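Long-range contact in LRA-12 (Uncultured bacterium, PDB 5AEB), which probably hydrolyses beta-lactam antibiotics, carbapenems among them, as a class B3 metallo-beta-lactamase with two zinc ions in its active site: residues 189-195 with 264-270. Numbering follows the deposited sequence.
Sequences IVIEKKF and EYEKHLN
F195 and H268 each hold CG beside the backbone N and anti to the carbonyl carbon (chi1 -72° and -46°), which turns the two rings to meet across the contact. Their approach is oblique rather than stacked: F195 CD2 lies 3.5 Å from H268 ND1, with the ring planes mutually inclined. The backbone of H268 passes over one face of F195, its carbonyl oxygen above the ring centre. Y265 completes an aromatic cluster; its CD1 meets F195 CE2 at 3.4 Å, rim to rim. The imidazole is fixed in rotation from within its own segment, since H268 ND1 donates to Y265 O at 2.8 Å, in the carbonyl plane and close to the plane of the ring. H268 also has positive phi and is the first residue to leave helical geometry, so the chain turns off the helix end here and runs along 189-195. There N270 N donates to I191 O at 3.0 Å, nearly straight at 167°, the one hydrogen bond between the segments. I189 fills the inner side: its CD1 touches Y265 CA at 3.6 Å, while CG2 lies against L269 CA. On the outer side the K194 chain, bent at CB-CG, brings CG to the edge of the H268 ring, in its plane, and NZ to 3.4 Å from L269 CD2. In the metallo-beta-lactamase alpha-beta/beta-alpha sandwich, with its two mixed sheets, the contact packs the C-terminal end of helix 251-267 and its tail against the loop linking strand 178-184 to helix 204-216. The opposite side of that loop faces the active site, where V190 touches the zinc ligand H161; helix 204-216 borders the aromatic cluster, with Y208 meeting I189, F195 and Y265, and I204 touching F195.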
ATOM      1  N   ILE A 189       4.698   9.768  -9.954  1.00 24.24           N
ATOM      2  CA  ILE A 189       5.548   9.384 -11.067  1.00 25.28           C
ATOM      3  C   ILE A 189       6.975   9.190 -10.581  1.00 26.51           C
ATOM      4  O   ILE A 189       7.563  10.052  -9.891  1.00 27.23           O
ATOM      5  CB  ILE A 189       5.499  10.423 -12.204  1.00 25.67           C
ATOM      6  CG1 ILE A 189       4.067  10.518 -12.751  1.00 25.24           C
ATOM      7  CG2 ILE A 189       6.534  10.110 -13.293  1.00 26.05           C
ATOM      8  CD1 ILE A 189       3.857  11.713 -13.644  1.00 26.26           C
ATOM      9  N   VAL A 190       7.532   8.062 -10.974  1.00 27.49           N
ATOM     10  CA  VAL A 190       8.792   7.605 -10.441  1.00 29.86           C
ATOM     11  C   VAL A 190       9.943   7.970 -11.398  1.00 31.45           C
ATOM     12  O   VAL A 190      11.079   8.122 -10.970  1.00 32.18           O
ATOM     13  CB  VAL A 190       8.694   6.074 -10.168  1.00 29.73           C
ATOM     14  CG1 VAL A 190      10.044   5.379 -10.213  1.00 31.36           C
ATOM     15  CG2 VAL A 190       8.007   5.821  -8.842  1.00 29.88           C
ATOM     16  N   ILE A 191       9.632   8.097 -12.681  1.00 32.68           N
ATOM     17  CA  ILE A 191      10.642   8.365 -13.708  1.00 36.07           C
ATOM     18  C   ILE A 191      10.989   9.850 -13.820  1.00 38.65           C
ATOM     19  O   ILE A 191      10.182  10.726 -13.504  1.00 38.78           O
ATOM     20  CB  ILE A 191      10.226   7.830 -15.101  1.00 35.58           C
ATOM     21  CG1 ILE A 191       8.705   7.912 -15.290  1.00 35.13           C
ATOM     22  CG2 ILE A 191      10.678   6.389 -15.240  1.00 35.82           C
ATOM     23  CD1 ILE A 191       8.220   8.634 -16.527  1.00 34.53           C
ATOM     24  N   GLU A 192      12.195  10.135 -14.283  1.00 42.69           N
ATOM     25  CA  GLU A 192      12.603  11.524 -14.499  1.00 45.87           C
ATOM     26  C   GLU A 192      12.366  11.991 -15.930  1.00 45.26           C
ATOM     27  O   GLU A 192      12.369  13.179 -16.195  1.00 46.87           O
ATOM     28  CB  GLU A 192      14.057  11.732 -14.057  1.00 49.68           C
ATOM     29  CG  GLU A 192      14.216  11.588 -12.549  1.00 53.70           C
ATOM     30  CD  GLU A 192      15.610  11.166 -12.119  1.00 58.21           C
ATOM     31  OE1 GLU A 192      16.133  10.146 -12.634  1.00 62.23           O
ATOM     32  OE2 GLU A 192      16.189  11.856 -11.250  1.00 60.88           O
ATOM     33  N   LYS A 193      12.132  11.050 -16.840  1.00 45.19           N
ATOM     34  CA  LYS A 193      11.946  11.362 -18.259  1.00 44.44           C
ATOM     35  C   LYS A 193      10.474  11.421 -18.687  1.00 42.49           C
ATOM     36  O   LYS A 193       9.574  11.179 -17.881  1.00 40.63           O
ATOM     37  CB  LYS A 193      12.757  10.390 -19.140  1.00 46.66           C
ATOM     38  CG  LYS A 193      12.375   8.915 -19.028  1.00 47.26           C
ATOM     39  CD  LYS A 193      13.295   8.032 -19.869  1.00 48.84           C
ATOM     40  CE  LYS A 193      14.557   7.643 -19.115  1.00 50.22           C
ATOM     41  NZ  LYS A 193      15.698   7.319 -20.019  1.00 52.06           N
ATOM     42  N   LYS A 194      10.249  11.773 -19.954  1.00 41.40           N
ATOM     43  CA  LYS A 194       8.921  11.829 -20.561  1.00 40.54           C
ATOM     44  C   LYS A 194       8.349  10.424 -20.721  1.00 39.49           C
ATOM     45  O   LYS A 194       9.103   9.471 -20.964  1.00 39.61           O
ATOM     46  CB  LYS A 194       9.013  12.471 -21.952  1.00 41.86           C
ATOM     47  CG  LYS A 194       8.546  13.911 -22.048  1.00 43.55           C
ATOM     48  CD  LYS A 194       9.475  14.877 -21.327  1.00 45.00           C
ATOM     49  CE  LYS A 194       8.753  16.171 -20.968  1.00 44.85           C
ATOM     50  NZ  LYS A 194       9.644  16.994 -20.114  1.00 45.42           N
ATOM     51  N   PHE A 195       7.026  10.307 -20.627  1.00 37.37           N
ATOM     52  CA  PHE A 195       6.332   9.031 -20.809  1.00 36.64           C
ATOM     53  C   PHE A 195       6.712   8.325 -22.101  1.00 38.37           C
ATOM     54  O   PHE A 195       6.944   7.100 -22.103  1.00 38.76           O
ATOM     55  CB  PHE A 195       4.812   9.229 -20.784  1.00 34.82           C
ATOM     56  CG  PHE A 195       4.260   9.532 -19.422  1.00 32.91           C
ATOM     57  CD1 PHE A 195       4.653   8.795 -18.314  1.00 31.54           C
ATOM     58  CD2 PHE A 195       3.316  10.531 -19.259  1.00 32.53           C
ATOM     59  CE1 PHE A 195       4.135   9.071 -17.059  1.00 30.68           C
ATOM     60  CE2 PHE A 195       2.793  10.807 -18.009  1.00 31.50           C
ATOM     61  CZ  PHE A 195       3.198  10.075 -16.908  1.00 30.20           C
ATOM     62  N   GLU A 264       1.570  16.913 -12.460  1.00 34.90           N
ATOM     63  CA  GLU A 264       2.774  16.140 -12.615  1.00 34.77           C
ATOM     64  C   GLU A 264       2.678  15.254 -13.865  1.00 34.08           C
ATOM     65  O   GLU A 264       3.606  15.210 -14.675  1.00 34.58           O
ATOM     66  CB  GLU A 264       3.013  15.310 -11.362  1.00 36.24           C
ATOM     67  CG  GLU A 264       4.359  14.630 -11.315  1.00 39.55           C
ATOM     68  CD  GLU A 264       5.486  15.622 -11.287  1.00 43.27           C
ATOM     69  OE1 GLU A 264       5.732  16.281 -12.312  1.00 45.72           O
ATOM     70  OE2 GLU A 264       6.129  15.754 -10.233  1.00 47.73           O
ATOM     71  N   TYR A 265       1.553  14.552 -14.009  1.00 32.67           N
ATOM     72  CA  TYR A 265       1.255  13.743 -15.178  1.00 32.38           C
ATOM     73  C   TYR A 265       1.369  14.552 -16.484  1.00 34.58           C
ATOM     74  O   TYR A 265       1.928  14.059 -17.463  1.00 34.92           O
ATOM     75  CB  TYR A 265      -0.135  13.119 -15.037  1.00 31.74           C
ATOM     76  CG  TYR A 265      -0.786  12.654 -16.327  1.00 33.14           C
ATOM     77  CD1 TYR A 265      -0.367  11.494 -16.958  1.00 33.56           C
ATOM     78  CD2 TYR A 265      -1.824  13.375 -16.908  1.00 34.96           C
ATOM     79  CE1 TYR A 265      -0.962  11.058 -18.121  1.00 35.78           C
ATOM     80  CE2 TYR A 265      -2.425  12.943 -18.078  1.00 37.14           C
ATOM     81  CZ  TYR A 265      -1.978  11.788 -18.677  1.00 37.70           C
ATOM     82  OH  TYR A 265      -2.563  11.346 -19.831  1.00 40.66           O
ATOM     83  N   GLU A 266       0.853  15.779 -16.477  1.00 35.88           N
ATOM     84  CA  GLU A 266       0.913  16.695 -17.626  1.00 39.46           C
ATOM     85  C   GLU A 266       2.332  17.087 -18.044  1.00 39.77           C
ATOM     86  O   GLU A 266       2.634  17.147 -19.234  1.00 42.03           O
ATOM     87  CB  GLU A 266       0.072  17.957 -17.366  1.00 41.58           C
ATOM     88  CG  GLU A 266      -1.422  17.756 -17.570  1.00 44.11           C
ATOM     89  CD  GLU A 266      -2.272  18.859 -16.954  1.00 47.19           C
ATOM     90  OE1 GLU A 266      -1.857  20.042 -16.971  1.00 50.14           O
ATOM     91  OE2 GLU A 266      -3.378  18.549 -16.459  1.00 48.09           O
ATOM     92  N   LYS A 267       3.189  17.369 -17.076  1.00 38.91           N
ATOM     93  CA  LYS A 267       4.598  17.610 -17.339  1.00 40.92           C
ATOM     94  C   LYS A 267       5.297  16.358 -17.904  1.00 40.87           C
ATOM     95  O   LYS A 267       6.243  16.471 -18.693  1.00 41.40           O
ATOM     96  CB  LYS A 267       5.292  18.031 -16.043  1.00 41.28           C
ATOM     97  CG  LYS A 267       4.976  19.450 -15.580  1.00 43.66           C
ATOM     98  CD  LYS A 267       5.587  19.727 -14.213  1.00 43.82           C
ATOM     99  CE  LYS A 267       5.698  21.225 -13.934  1.00 46.97           C
ATOM    100  NZ  LYS A 267       4.366  21.891 -13.867  1.00 47.27           N
ATOM    101  N   HIS A 268       4.794  15.195 -17.464  1.00 40.13           N
ATOM    102  CA  HIS A 268       5.310  13.821 -17.653  1.00 40.44           C
ATOM    103  C   HIS A 268       6.321  13.249 -16.607  1.00 40.25           C
ATOM    104  O   HIS A 268       6.854  12.176 -16.848  1.00 41.42           O
ATOM    105  CB  HIS A 268       5.693  13.525 -19.132  1.00 42.73           C
ATOM    106  CG  HIS A 268       4.656  13.973 -20.167  1.00 46.25           C
ATOM    107  ND1 HIS A 268       3.326  14.013 -19.917  1.00 46.86           N
ATOM    108  CD2 HIS A 268       4.812  14.410 -21.508  1.00 50.43           C
ATOM    109  CE1 HIS A 268       2.663  14.442 -21.022  1.00 49.29           C
ATOM    110  NE2 HIS A 268       3.574  14.692 -21.994  1.00 51.06           N
ATOM    111  N   LEU A 269       6.576  13.878 -15.436  1.00 39.45           N
ATOM    112  CA  LEU A 269       7.731  13.415 -14.614  1.00 40.39           C
ATOM    113  C   LEU A 269       8.105  13.977 -13.177  1.00 39.91           C
ATOM    114  O   LEU A 269       7.623  14.916 -12.699  1.00 33.82           O
ATOM    115  CB  LEU A 269       8.999  13.450 -15.497  1.00 44.54           C
ATOM    116  CG  LEU A 269       9.526  14.869 -15.920  1.00 49.10           C
ATOM    117  CD1 LEU A 269      10.689  15.354 -15.033  1.00 51.45           C
ATOM    118  CD2 LEU A 269       9.913  14.985 -17.404  1.00 49.96           C
ATOM    119  N   ASN A 270       9.039  13.274 -12.547  1.00 45.74           N
ATOM    120  CA  ASN A 270       9.598  13.583 -11.242  1.00 49.88           C
ATOM    121  C   ASN A 270       9.966  12.297 -10.519  1.00 52.35           C
ATOM    122  O   ASN A 270      11.135  11.909 -10.468  1.00 57.00           O
ATOM    123  CB  ASN A 270       8.627  14.385 -10.392  1.00 52.21           C
ATOM    124  CG  ASN A 270       9.324  15.153  -9.275  1.00 58.24           C
ATOM    125  OD1 ASN A 270      10.538  15.381  -9.323  1.00 62.88           O
ATOM    126  ND2 ASN A 270       8.557  15.561  -8.258  1.00 59.19           N
TER